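Local structure of glucose-6-phosphate acetyltransferase 1 (Arabidopsis thaliana, 3T90) at residues A[65-73]-A[84-95]; A[101-109]-A[130-138]. The protein transfers the acetyl group of acetyl-CoA to the amine of D-glucosamine 6-phosphate, giving N-acetyl-D-glucosamine 6-phosphate on the route to UDP-GlcNAc. All blocks are in the same frame, centred on the assembly; numbering follows the deposited sequence. Where two conformers were deposited one is given.

Interaction 1 of 2, residues A[65-73]-A[84-95]; sequences AATGSVMIE and GHIEDVVVDSRF
Residues 65-73 and 84-91 run as neighbouring antiparallel strands of the GNAT sheet, their axes at 154°; Thr67-Val90, Ser69-Glu87 and Met71-His85 are hydrogen-bonded pairs. Between the first two the register slips by one: Asp88, its backbone turned away from strand values, is the extra residue opposite Gly68. This beta bulge, which GNAT enzymes commonly carry in the strand beside the acetyl-CoA site, interrupts the pairing within Glu87-Asp88-Val89, by similarity substrate-binding. On the face with Ala66, Val70 CG2 lies 3.8 Å from Ile86 CG1, while Val70 also packs on Leu108 of helix 100-114. On the other face Thr67 CG2 meets Val90 CG1 at 3.5 Å. Each methyl stands between its own backbone N and carbonyl carbon (Val90 chi1 60°), which turns the pair together, and helix 19-23 covers Thr67. One water bridges Thr67 OG1 and Asp88 O; Thr67 OG1 also bonds to Cys54 O. Beyond the last pair, Glu73 reaches over with an extended chain, and His85 NE2 donates to its OE2 at 2.7 Å. The oxygen lies in the ring plane and is met on its anti side, with carboxylate and ring 34° apart. Without the imidazole, as with an alanine here, Glu73 OE2 would probably lose this donor and a gap is likely to open where the two His85 rings meet across the dimer. Glu73 OE1 pairs with Lys75, whereas Glu87 and Asp88 hold Lys75 of the second subunit. Carboxylates of this strand pair thus meet Lys75 of both subunits, consistent with a substrate site formed at the dimer interface.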
# COMPACT_ATOMS: atom_id res chain seq x y z
N ALA A 65 16.47 13.58 -10.71
CA ALA A 65 15.61 13.76 -11.87
C ALA A 65 14.30 12.94 -11.87
O ALA A 65 13.35 13.27 -12.51
CB ALA A 65 16.44 13.36 -13.14
N ALA A 66 14.32 11.82 -11.19
CA ALA A 66 13.12 10.97 -11.07
C ALA A 66 13.22 10.12 -9.83
O ALA A 66 14.30 9.91 -9.27
CB ALA A 66 13.02 10.04 -12.34
N THR A 67 12.07 9.68 -9.33
CA THR A 67 12.00 8.88 -8.12
C THR A 67 10.73 8.02 -8.12
O THR A 67 9.75 8.33 -8.82
CB THR A 67 12.05 9.75 -6.86
OG1 THR A 67 12.17 8.89 -5.70
CG2 THR A 67 10.85 10.67 -6.69
N GLY A 68 10.78 6.96 -7.31
CA GLY A 68 9.58 6.13 -7.08
C GLY A 68 9.94 5.21 -5.96
O GLY A 68 11.09 4.86 -5.72
N SER A 69 8.91 4.77 -5.25
CA SER A 69 9.06 3.95 -4.04
C SER A 69 8.28 2.65 -4.13
O SER A 69 7.29 2.58 -4.88
CB SER A 69 8.51 4.71 -2.83
OG SER A 69 9.13 5.99 -2.71
N VAL A 70 8.70 1.64 -3.39
CA VAL A 70 7.76 0.49 -3.21
C VAL A 70 7.79 -0.04 -1.79
O VAL A 70 8.85 -0.15 -1.19
CB VAL A 70 8.11 -0.62 -4.30
CG1 VAL A 70 9.50 -1.29 -4.05
CG2 VAL A 70 6.96 -1.67 -4.29
N MET A 71 6.62 -0.34 -1.26
CA MET A 71 6.46 -0.90 0.05
C MET A 71 5.85 -2.26 -0.10
O MET A 71 4.77 -2.38 -0.76
CB MET A 71 5.60 0.01 0.91
CG MET A 71 5.58 -0.59 2.28
SD MET A 71 4.77 0.54 3.44
CE MET A 71 3.30 0.35 3.03
N ILE A 72 6.52 -3.28 0.47
CA ILE A 72 6.05 -4.65 0.35
C ILE A 72 5.18 -4.97 1.54
O ILE A 72 5.54 -4.77 2.74
CB ILE A 72 7.26 -5.63 0.19
CG1 ILE A 72 7.91 -5.36 -1.16
CG2 ILE A 72 6.77 -7.08 0.10
CD1 ILE A 72 9.22 -6.26 -1.42
N GLU A 73 3.98 -5.45 1.20
CA GLU A 73 2.92 -5.80 2.19
C GLU A 73 2.87 -7.33 2.31
O GLU A 73 2.59 -7.98 1.30
CB GLU A 73 1.60 -5.34 1.66
CG GLU A 73 0.44 -5.68 2.69
CD GLU A 73 -0.90 -5.67 2.02
OE1 GLU A 73 -1.90 -6.16 2.58
OE2 GLU A 73 -1.06 -5.22 0.87
N GLY A 84 3.65 -5.84 -3.74
CA GLY A 84 4.40 -4.56 -3.78
C GLY A 84 3.45 -3.42 -4.08
O GLY A 84 2.65 -3.52 -4.99
N HIS A 85 3.52 -2.35 -3.29
CA HIS A 85 2.72 -1.12 -3.53
C HIS A 85 3.67 -0.03 -4.03
O HIS A 85 4.49 0.49 -3.23
CB HIS A 85 2.12 -0.66 -2.19
CG HIS A 85 1.17 -1.66 -1.58
ND1 HIS A 85 -0.18 -1.59 -1.84
CD2 HIS A 85 1.37 -2.79 -0.90
CE1 HIS A 85 -0.80 -2.60 -1.24
NE2 HIS A 85 0.11 -3.36 -0.65
N ILE A 86 3.66 0.28 -5.32
CA ILE A 86 4.55 1.32 -5.90
C ILE A 86 3.80 2.65 -5.64
O ILE A 86 2.57 2.81 -5.83
CB ILE A 86 4.77 1.11 -7.36
CG1 ILE A 86 5.78 -0.03 -7.55
CG2 ILE A 86 5.24 2.37 -8.05
CD1 ILE A 86 5.97 -0.50 -8.97
N GLU A 87 4.59 3.58 -5.11
CA GLU A 87 4.12 4.92 -4.64
C GLU A 87 5.06 6.03 -5.06
O GLU A 87 6.25 5.78 -5.33
CB GLU A 87 4.07 4.95 -3.09
CG GLU A 87 2.98 4.02 -2.56
CD GLU A 87 1.61 4.61 -2.66
OE1 GLU A 87 1.42 5.89 -2.60
OE2 GLU A 87 0.60 3.84 -2.78
N ASP A 88 4.57 7.26 -5.09
CA ASP A 88 5.43 8.45 -5.12
C ASP A 88 6.37 8.47 -6.31
O ASP A 88 7.57 8.79 -6.21
CB ASP A 88 6.15 8.62 -3.76
CG ASP A 88 5.22 8.78 -2.55
OD1 ASP A 88 3.98 8.95 -2.79
OD2 ASP A 88 5.73 8.71 -1.45
N VAL A 89 5.81 8.06 -7.45
CA VAL A 89 6.53 8.11 -8.76
C VAL A 89 6.43 9.49 -9.40
O VAL A 89 5.35 10.02 -9.59
CB VAL A 89 5.95 7.05 -9.68
CG1 VAL A 89 6.70 7.14 -11.04
CG2 VAL A 89 6.12 5.59 -9.11
N VAL A 90 7.59 10.12 -9.64
CA VAL A 90 7.55 11.49 -10.23
C VAL A 90 8.84 11.70 -11.00
O VAL A 90 9.90 11.21 -10.63
CB VAL A 90 7.28 12.58 -9.13
CG1 VAL A 90 8.25 12.58 -8.17
CG2 VAL A 90 7.22 13.99 -9.76
N VAL A 91 8.68 12.30 -12.19
CA VAL A 91 9.81 12.70 -13.04
C VAL A 91 9.82 14.20 -13.13
O VAL A 91 8.76 14.81 -13.36
CB VAL A 91 9.68 12.05 -14.42
CG1 VAL A 91 10.92 12.44 -15.33
CG2 VAL A 91 9.62 10.62 -14.26
N ASP A 92 10.98 14.82 -12.94
CA ASP A 92 11.11 16.29 -13.11
C ASP A 92 10.57 16.67 -14.51
O ASP A 92 10.93 16.02 -15.49
CB ASP A 92 12.57 16.67 -12.92
CG ASP A 92 12.77 18.17 -12.78
OD1 ASP A 92 12.03 19.00 -13.33
OD2 ASP A 92 13.76 18.52 -12.15
N SER A 93 9.76 17.72 -14.54
CA SER A 93 9.11 18.17 -15.78
C SER A 93 10.19 18.48 -16.85
O SER A 93 9.95 18.23 -18.05
CB SER A 93 8.20 19.38 -15.50
OG SER A 93 8.94 20.43 -14.89
N ARG A 94 11.36 18.96 -16.42
CA ARG A 94 12.48 19.22 -17.36
C ARG A 94 12.89 17.96 -18.12
O ARG A 94 13.47 18.02 -19.24
CB ARG A 94 13.76 19.66 -16.64
CG ARG A 94 13.75 20.74 -15.59
CD ARG A 94 15.19 21.30 -15.36
NE ARG A 94 15.95 20.74 -14.22
CZ ARG A 94 15.65 20.91 -12.92
NH1 ARG A 94 14.55 21.59 -12.55
NH2 ARG A 94 16.43 20.38 -11.97
N PHE A 95 12.74 16.81 -17.50
CA PHE A 95 13.31 15.58 -18.02
C PHE A 95 12.22 14.65 -18.49
O PHE A 95 12.44 13.45 -18.54
CB PHE A 95 14.20 14.87 -16.96
CG PHE A 95 15.46 15.66 -16.55
CD1 PHE A 95 16.50 15.90 -17.47
CD2 PHE A 95 15.64 16.10 -15.22
CE1 PHE A 95 17.61 16.61 -17.11
CE2 PHE A 95 16.79 16.79 -14.85
CZ PHE A 95 17.79 17.04 -15.82
O HOH W 1 9.70 8.32 -4.27
O HOH W 2 7.83 7.11 -0.84

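Interaction 2 of 2, residues A[101-109]-A[130-138]; sequences GKKVVEFLM and VFYEKCGMS. With EPE (4-(2-hydroxyethyl)-1-piperazine ethanesulfonic acid), chain B.
The Phe131 ring turns its edge to the start of helix 100-114, with CZ 3.5 Å from Lys102 N and close to Gly101 C, while one face carries the piperazine of the bound buffer molecule through its C2. The neighbouring Tyr132 ring has Phe131 CD2 over the centre of one face. At its edge, CE1 meets Val105 CG2 at 3.8 Å, ring and valine crossing at about a right angle, and Tyr132 OH accepts a 3.2 Å bond from N4 of the buffer. Gly101 N donates to the sulfonate oxygen O2S. By similarity, Gly101, Lys102 and Tyr132 bind acetyl-CoA in this GNAT fold, so the buffer probably marks part of the cofactor site. Helix 129-133 ends in a Schellman motif with Gly136 at C-prime: Met137 N bonds to Tyr132 O and Gly136 N to Glu133 O; Cys135 N reaches Tyr132 O too, from the opposite face of its plane. The turn brings Cys135 SG to 4.0 Å from Val105 CG1, the valine branch anti to the backbone N (chi1 169°). Further along the helix, the Met109 chain runs extended beyond CG and its CE lies 3.6 Å from Met137 CG; Met137 also packs on Met144 of the second subunit. Lys102 CE lies 3.8 Å from Lys134 O, the chain bending at its last torsion so that NZ also meets Glu106 OE2 in a salt bridge.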
# COMPACT_ATOMS: atom_id res chain seq x y z
N GLY A 101 10.67 7.60 -16.16
CA GLY A 101 9.69 6.97 -15.31
C GLY A 101 9.56 5.49 -15.55
O GLY A 101 9.45 4.73 -14.59
N LYS A 102 9.74 5.04 -16.81
CA LYS A 102 9.73 3.58 -17.07
C LYS A 102 10.89 2.91 -16.32
O LYS A 102 10.77 1.79 -15.79
CB LYS A 102 9.80 3.32 -18.58
CG LYS A 102 9.89 1.81 -18.96
CD LYS A 102 9.42 1.67 -20.45
CE LYS A 102 9.29 0.22 -20.88
NZ LYS A 102 10.61 -0.46 -21.03
N LYS A 103 12.07 3.55 -16.37
CA LYS A 103 13.24 2.98 -15.68
C LYS A 103 12.98 2.82 -14.17
O LYS A 103 13.39 1.82 -13.55
CB LYS A 103 14.53 3.83 -15.95
CG LYS A 103 15.01 3.86 -17.41
CD LYS A 103 16.33 4.64 -17.53
CE LYS A 103 16.89 4.46 -18.93
NZ LYS A 103 16.66 3.05 -19.45
N VAL A 104 12.36 3.85 -13.57
CA VAL A 104 12.02 3.77 -12.15
C VAL A 104 11.06 2.63 -11.89
O VAL A 104 11.31 1.82 -11.01
CB VAL A 104 11.47 5.09 -11.67
CG1 VAL A 104 10.88 4.95 -10.26
CG2 VAL A 104 12.61 6.11 -11.53
N VAL A 105 9.99 2.55 -12.70
CA VAL A 105 9.00 1.53 -12.42
C VAL A 105 9.58 0.15 -12.61
O VAL A 105 9.28 -0.78 -11.82
CB VAL A 105 7.77 1.75 -13.34
CG1 VAL A 105 6.80 0.58 -13.30
CG2 VAL A 105 7.08 3.04 -12.96
N GLU A 106 10.39 -0.01 -13.67
CA GLU A 106 10.97 -1.33 -13.86
C GLU A 106 11.93 -1.71 -12.77
O GLU A 106 11.97 -2.87 -12.37
CB GLU A 106 11.70 -1.41 -15.21
CG GLU A 106 10.68 -1.45 -16.36
CD GLU A 106 11.36 -1.36 -17.72
OE1 GLU A 106 12.50 -0.86 -17.80
OE2 GLU A 106 10.76 -1.76 -18.73
N PHE A 107 12.70 -0.75 -12.25
CA PHE A 107 13.59 -1.07 -11.12
C PHE A 107 12.78 -1.61 -9.91
O PHE A 107 13.18 -2.59 -9.26
CB PHE A 107 14.36 0.22 -10.77
CG PHE A 107 15.35 0.12 -9.63
CD1 PHE A 107 16.72 0.08 -9.88
CD2 PHE A 107 14.90 0.21 -8.28
CE1 PHE A 107 17.63 0.11 -8.83
CE2 PHE A 107 15.83 0.21 -7.20
CZ PHE A 107 17.18 0.19 -7.44
N LEU A 108 11.66 -0.91 -9.59
CA LEU A 108 10.86 -1.37 -8.49
C LEU A 108 10.15 -2.69 -8.77
O LEU A 108 10.05 -3.48 -7.82
CB LEU A 108 9.84 -0.28 -8.20
CG LEU A 108 10.42 1.11 -7.87
CD1 LEU A 108 9.35 2.21 -7.87
CD2 LEU A 108 11.07 1.09 -6.48
N MET A 109 9.71 -2.91 -10.00
CA MET A 109 9.10 -4.23 -10.32
C MET A 109 10.15 -5.31 -10.21
O MET A 109 9.89 -6.38 -9.63
CB MET A 109 8.57 -4.19 -11.72
CG MET A 109 7.34 -3.35 -11.85
SD MET A 109 6.92 -3.31 -13.65
CE MET A 109 5.28 -2.74 -13.33
N VAL A 130 -2.15 4.65 -20.00
CA VAL A 130 -1.42 4.09 -21.12
C VAL A 130 0.08 4.01 -20.83
O VAL A 130 0.71 3.06 -21.26
CB VAL A 130 -1.74 4.90 -22.44
CG1 VAL A 130 -0.91 4.48 -23.58
CG2 VAL A 130 -3.24 4.68 -22.82
N PHE A 131 0.64 4.95 -20.07
CA PHE A 131 2.01 4.88 -19.64
C PHE A 131 2.32 3.58 -18.91
O PHE A 131 3.28 2.87 -19.19
CB PHE A 131 2.40 6.08 -18.74
CG PHE A 131 3.78 5.95 -18.17
CD1 PHE A 131 4.93 6.27 -18.92
CD2 PHE A 131 3.94 5.49 -16.88
CE1 PHE A 131 6.19 6.11 -18.31
CE2 PHE A 131 5.23 5.33 -16.27
CZ PHE A 131 6.34 5.62 -17.05
N TYR A 132 1.49 3.28 -17.91
CA TYR A 132 1.72 2.09 -17.13
C TYR A 132 1.40 0.82 -17.90
O TYR A 132 2.00 -0.21 -17.60
CB TYR A 132 0.97 2.16 -15.77
CG TYR A 132 1.58 3.21 -14.87
CD1 TYR A 132 2.83 2.96 -14.31
CD2 TYR A 132 1.00 4.46 -14.69
CE1 TYR A 132 3.44 3.91 -13.47
CE2 TYR A 132 1.61 5.42 -13.90
CZ TYR A 132 2.81 5.13 -13.30
OH TYR A 132 3.38 6.09 -12.46
N GLU A 133 0.48 0.88 -18.86
CA GLU A 133 0.32 -0.30 -19.74
C GLU A 133 1.62 -0.64 -20.48
O GLU A 133 1.90 -1.84 -20.73
CB GLU A 133 -0.86 -0.12 -20.72
CG GLU A 133 -2.25 -0.05 -20.01
CD GLU A 133 -3.43 0.20 -20.98
OE1 GLU A 133 -3.24 0.95 -21.96
OE2 GLU A 133 -4.51 -0.29 -20.70
N LYS A 134 2.38 0.39 -20.81
CA LYS A 134 3.68 0.19 -21.46
C LYS A 134 4.70 -0.48 -20.59
O LYS A 134 5.67 -1.01 -21.12
CB LYS A 134 4.25 1.49 -22.00
CG LYS A 134 3.49 1.94 -23.25
CD LYS A 134 2.65 0.85 -23.89
CE LYS A 134 1.61 1.45 -24.81
NZ LYS A 134 0.92 2.61 -24.09
N CYS A 135 4.45 -0.52 -19.26
CA CYS A 135 5.31 -1.17 -18.22
C CYS A 135 4.75 -2.53 -17.90
O CYS A 135 5.26 -3.19 -16.97
CB CYS A 135 5.37 -0.32 -16.95
SG CYS A 135 6.13 1.34 -17.17
N GLY A 136 3.75 -3.01 -18.66
CA GLY A 136 3.19 -4.36 -18.51
C GLY A 136 2.03 -4.43 -17.53
O GLY A 136 1.60 -5.54 -17.10
N MET A 137 1.50 -3.27 -17.15
CA MET A 137 0.39 -3.29 -16.14
C MET A 137 -0.98 -3.17 -16.82
O MET A 137 -1.12 -2.79 -18.03
CB MET A 137 0.57 -2.13 -15.19
CG MET A 137 2.07 -2.06 -14.71
SD MET A 137 2.19 -0.83 -13.31
CE MET A 137 1.61 -1.90 -12.03
N SER A 138 -2.02 -3.48 -16.04
CA SER A 138 -3.39 -3.51 -16.49
C SER A 138 -4.25 -2.77 -15.50
O SER A 138 -3.98 -2.79 -14.28
CB SER A 138 -3.90 -4.95 -16.53
OG SER A 138 -3.23 -5.60 -17.62
N1 EPE B . 5.26 9.74 -15.39
C2 EPE B . 4.08 8.89 -15.69
C3 EPE B . 2.96 9.01 -14.62
N4 EPE B . 3.44 9.16 -13.23
C5 EPE B . 4.57 10.01 -13.07
C6 EPE B . 5.64 9.46 -14.00
C7 EPE B . 2.56 9.32 -12.07
C8 EPE B . 1.35 8.44 -11.99
O8 EPE B . 1.30 7.77 -10.75
C9 EPE B . 6.40 9.31 -16.24
C10 EPE B . 6.46 10.12 -17.53
S EPE B . 8.14 10.30 -18.25
O1S EPE B . 8.76 11.48 -17.64
O2S EPE B . 8.92 9.10 -18.09
O3S EPE B . 8.07 10.31 -19.72

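In the fold
Interaction 1 closes before interaction 2 opens along the chain, and their centres lie 10 Å apart. Interaction 1 joins two adjacent inner strands of the mixed sheet, third and fourth in order, close to the centre of the chain; helix 100-114 is the next helix after strand 82-91 and packs on the sheet, carrying interaction 2 on its flank. The two meet where Val104 and Leu108 rest on Gly68, and where Val91 CG2 comes within 3.7 Å of Gly101 N. Val89 and Tyr132 also lie side by side, bringing the putative substrate residues of one contact next to the putative acetyl-CoA residues of the other. Both contacts touch the second subunit, which is consistent with an active site close to the dimer interface.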